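PDB 3QFQ: large T antigen from Merkel cell polyomavirus, which binds DNA at the viral origin of replication through its origin-binding domain, several copies of which assemble there asymmetrically. Local coordinates for residues H65-F75 against M107-C115. Sequence-based numbering, arbitrary orientation.
Sequences HACELGCILLF and MPEMYNNLC
L114, the first residue past helix 107-113, sets its CB over one face of the H65 imidazole, a CH-pi contact 3.8 Å from the ring centroid. CG of L114 lies anti to the carbonyl carbon (chi1 -60°), and the branch beyond it sends CD1 past H65 CD2 at 3.7 Å and on to the strand, where CD1 touches both I72 CG2 and L74 CD2. At the edge of the imidazole stands Y111: the two rings form an offset edge-to-face pair, with planes at 72° and H65 CE1 4.0 Å from Y111 CE2. Both imidazole nitrogens are held from elsewhere in the chain, ND1 by the K120 carbonyl and NE2 by S63 OG, which together fix the rotation of the ring. Farther along strand 71-77, CD2 of L74 touches M110 CG at 3.5 Å and M107 SD at 3.7 Å, while M107 CE reaches the carbonyl oxygen of F75 at 3.5 Å. Helix 107-113 thus lies over the antiparallel sheet of the origin-binding domain, running at 146° to strand 71-75. Apolar contacts join the helix and the residue after it to the strand, and the aromatic pair ties the helix to the loop residue H65, whose two hydrogen bonds probably offset the cost of burying a polar ring among mostly apolar neighbours.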
loop_
_atom_site.group_PDB
_atom_site.type_symbol
_atom_site.label_atom_id
_atom_site.label_comp_id
_atom_site.label_asym_id
_atom_site.label_seq_id
_atom_site.Cartn_x
_atom_site.Cartn_y
_atom_site.Cartn_z
ATOM N N HIS B 65 28.187 5.277 25.857
ATOM C CA HIS B 65 29.281 5.053 26.793
ATOM C C HIS B 65 29.997 3.729 26.535
ATOM O O HIS B 65 29.541 2.908 25.740
ATOM C CB HIS B 65 28.760 5.095 28.229
ATOM C CG HIS B 65 28.062 6.373 28.583
ATOM N ND1 HIS B 65 28.650 7.350 29.351
ATOM C CD2 HIS B 65 26.826 6.827 28.268
ATOM C CE1 HIS B 65 27.803 8.358 29.500
ATOM N NE2 HIS B 65 26.694 8.066 28.853
ATOM N N ALA B 66 31.120 3.526 27.218
ATOM C CA ALA B 66 31.899 2.300 27.069
ATOM C C ALA B 66 31.667 1.346 28.240
ATOM O O ALA B 66 31.952 1.679 29.391
ATOM C CB ALA B 66 33.380 2.626 26.931
ATOM N N CYS B 67 31.148 0.160 27.941
ATOM C CA CYS B 67 30.849 -0.822 28.977
ATOM C C CYS B 67 31.638 -2.110 28.772
ATOM O O CYS B 67 32.038 -2.432 27.654
ATOM C CB CYS B 67 29.349 -1.120 29.014
ATOM S SG CYS B 67 28.871 -2.443 30.154
ATOM N N GLU B 68 31.862 -2.840 29.860
ATOM C CA GLU B 68 32.606 -4.091 29.795
ATOM C C GLU B 68 31.923 -5.079 28.856
ATOM O O GLU B 68 30.787 -5.492 29.091
ATOM C CB GLU B 68 32.767 -4.694 31.187
ATOM N N LEU B 69 32.618 -5.438 27.781
ATOM C CA LEU B 69 32.101 -6.415 26.832
ATOM C C LEU B 69 30.806 -5.934 26.181
ATOM O O LEU B 69 29.866 -6.711 26.008
ATOM C CB LEU B 69 31.880 -7.753 27.523
ATOM N N GLY B 70 30.763 -4.654 25.825
ATOM C CA GLY B 70 29.587 -4.081 25.195
ATOM C C GLY B 70 29.675 -2.578 25.003
ATOM O O GLY B 70 30.768 -2.015 24.917
ATOM N N CYS B 71 28.515 -1.930 24.932
ATOM C CA CYS B 71 28.446 -0.485 24.749
ATOM C C CYS B 71 27.023 0.026 24.963
ATOM O O CYS B 71 26.141 -0.200 24.132
ATOM C CB CYS B 71 28.941 -0.097 23.354
ATOM S SG CYS B 71 28.937 1.682 23.026
ATOM N N ILE B 72 26.805 0.714 26.079
ATOM C CA ILE B 72 25.485 1.245 26.406
ATOM C C ILE B 72 25.273 2.653 25.860
ATOM O O ILE B 72 26.130 3.522 26.007
ATOM C CB ILE B 72 25.232 1.264 27.928
ATOM C CG1 ILE B 72 24.857 -0.132 28.432
ATOM C CG2 ILE B 72 24.124 2.248 28.271
ATOM C CD1 ILE B 72 25.994 -1.124 28.407
ATOM N N LEU B 73 24.121 2.871 25.235
ATOM C CA LEU B 73 23.770 4.187 24.719
ATOM C C LEU B 73 22.401 4.622 25.239
ATOM O O LEU B 73 21.376 4.054 24.863
ATOM C CB LEU B 73 23.787 4.189 23.188
ATOM C CG LEU B 73 23.524 5.514 22.462
ATOM C CD1 LEU B 73 24.069 5.467 21.043
ATOM C CD2 LEU B 73 22.044 5.874 22.457
ATOM N N LEU B 74 22.390 5.630 26.105
ATOM C CA LEU B 74 21.136 6.162 26.625
ATOM C C LEU B 74 20.770 7.485 25.958
ATOM O O LEU B 74 21.630 8.177 25.412
ATOM C CB LEU B 74 21.195 6.314 28.150
ATOM C CG LEU B 74 22.416 6.989 28.781
ATOM C CD1 LEU B 74 22.581 8.415 28.289
ATOM C CD2 LEU B 74 22.313 6.963 30.301
ATOM N N PHE B 75 19.487 7.824 25.997
ATOM C CA PHE B 75 18.998 9.039 25.361
ATOM C C PHE B 75 17.619 9.423 25.882
ATOM O O PHE B 75 16.963 8.646 26.574
ATOM C CB PHE B 75 18.953 8.868 23.840
ATOM C CG PHE B 75 18.036 7.772 23.378
ATOM C CD1 PHE B 75 16.731 8.051 23.010
ATOM C CD2 PHE B 75 18.479 6.462 23.314
ATOM C CE1 PHE B 75 15.884 7.040 22.582
ATOM C CE2 PHE B 75 17.640 5.451 22.888
ATOM C CZ PHE B 75 16.341 5.740 22.522
ATOM N N MET B 107 17.495 8.775 35.382
ATOM C CA MET B 107 18.506 9.108 34.385
ATOM C C MET B 107 19.771 9.743 34.973
ATOM O O MET B 107 20.881 9.371 34.596
ATOM C CB MET B 107 17.916 10.015 33.301
ATOM C CG MET B 107 18.866 10.275 32.146
ATOM S SD MET B 107 19.206 8.787 31.182
ATOM C CE MET B 107 18.010 8.966 29.861
ATOM N N PRO B 108 19.614 10.709 35.893
ATOM C CA PRO B 108 20.808 11.355 36.449
ATOM C C PRO B 108 21.725 10.368 37.165
ATOM O O PRO B 108 22.947 10.501 37.104
ATOM C CB PRO B 108 20.229 12.366 37.447
ATOM C CG PRO B 108 18.845 11.875 37.740
ATOM C CD PRO B 108 18.373 11.257 36.465
ATOM N N GLU B 109 21.134 9.386 37.834
ATOM C CA GLU B 109 21.903 8.389 38.562
ATOM C C GLU B 109 22.668 7.509 37.583
ATOM O O GLU B 109 23.819 7.140 37.828
ATOM C CB GLU B 109 20.968 7.541 39.421
ATOM C CG GLU B 109 19.985 8.365 40.244
ATOM C CD GLU B 109 20.667 9.192 41.318
ATOM O OE1 GLU B 109 21.781 8.818 41.741
ATOM O OE2 GLU B 109 20.089 10.217 41.740
ATOM N N MET B 110 22.020 7.185 36.469
ATOM C CA MET B 110 22.617 6.337 35.445
ATOM C C MET B 110 23.838 6.987 34.801
ATOM O O MET B 110 24.922 6.404 34.782
ATOM C CB MET B 110 21.590 5.991 34.367
ATOM C CG MET B 110 22.145 5.117 33.255
ATOM S SD MET B 110 22.525 3.445 33.815
ATOM C CE MET B 110 20.879 2.838 34.163
ATOM N N TYR B 111 23.651 8.191 34.267
ATOM C CA TYR B 111 24.722 8.921 33.594
ATOM C C TYR B 111 25.999 8.909 34.424
ATOM O O TYR B 111 27.046 8.455 33.964
ATOM C CB TYR B 111 24.284 10.364 33.313
ATOM C CG TYR B 111 25.233 11.183 32.453
ATOM C CD1 TYR B 111 24.754 12.221 31.663
ATOM C CD2 TYR B 111 26.601 10.931 32.437
ATOM C CE1 TYR B 111 25.602 12.980 30.879
ATOM C CE2 TYR B 111 27.460 11.686 31.654
ATOM C CZ TYR B 111 26.953 12.710 30.877
ATOM O OH TYR B 111 27.801 13.463 30.098
ATOM N N ASN B 112 25.905 9.412 35.649
ATOM C CA ASN B 112 27.063 9.499 36.528
ATOM C C ASN B 112 27.666 8.133 36.833
ATOM O O ASN B 112 28.857 8.022 37.119
ATOM C CB ASN B 112 26.694 10.225 37.823
ATOM C CG ASN B 112 26.114 11.602 37.570
ATOM O OD1 ASN B 112 26.307 12.183 36.502
ATOM N ND2 ASN B 112 25.399 12.133 38.552
ATOM N N ASN B 113 26.840 7.095 36.769
ATOM C CA ASN B 113 27.313 5.737 37.008
ATOM C C ASN B 113 28.081 5.199 35.807
ATOM O O ASN B 113 28.927 4.316 35.939
ATOM C CB ASN B 113 26.144 4.810 37.346
ATOM C CG ASN B 113 26.590 3.543 38.052
ATOM O OD1 ASN B 113 27.663 3.006 37.778
ATOM N ND2 ASN B 113 25.768 3.063 38.977
ATOM N N LEU B 114 27.779 5.744 34.632
ATOM C CA LEU B 114 28.453 5.339 33.405
ATOM C C LEU B 114 29.696 6.188 33.164
ATOM O O LEU B 114 30.297 6.142 32.091
ATOM C CB LEU B 114 27.504 5.438 32.212
ATOM C CG LEU B 114 26.246 4.573 32.289
ATOM C CD1 LEU B 114 25.392 4.758 31.044
ATOM C CD2 LEU B 114 26.613 3.108 32.477
ATOM N N CYS B 115 30.071 6.966 34.173
ATOM C CA CYS B 115 31.280 7.775 34.123
ATOM C C CYS B 115 32.215 7.371 35.257
ATOM O O CYS B 115 33.200 8.054 35.537
ATOM C CB CYS B 115 30.933 9.262 34.229
ATOM S SG CYS B 115 29.844 9.862 32.918
#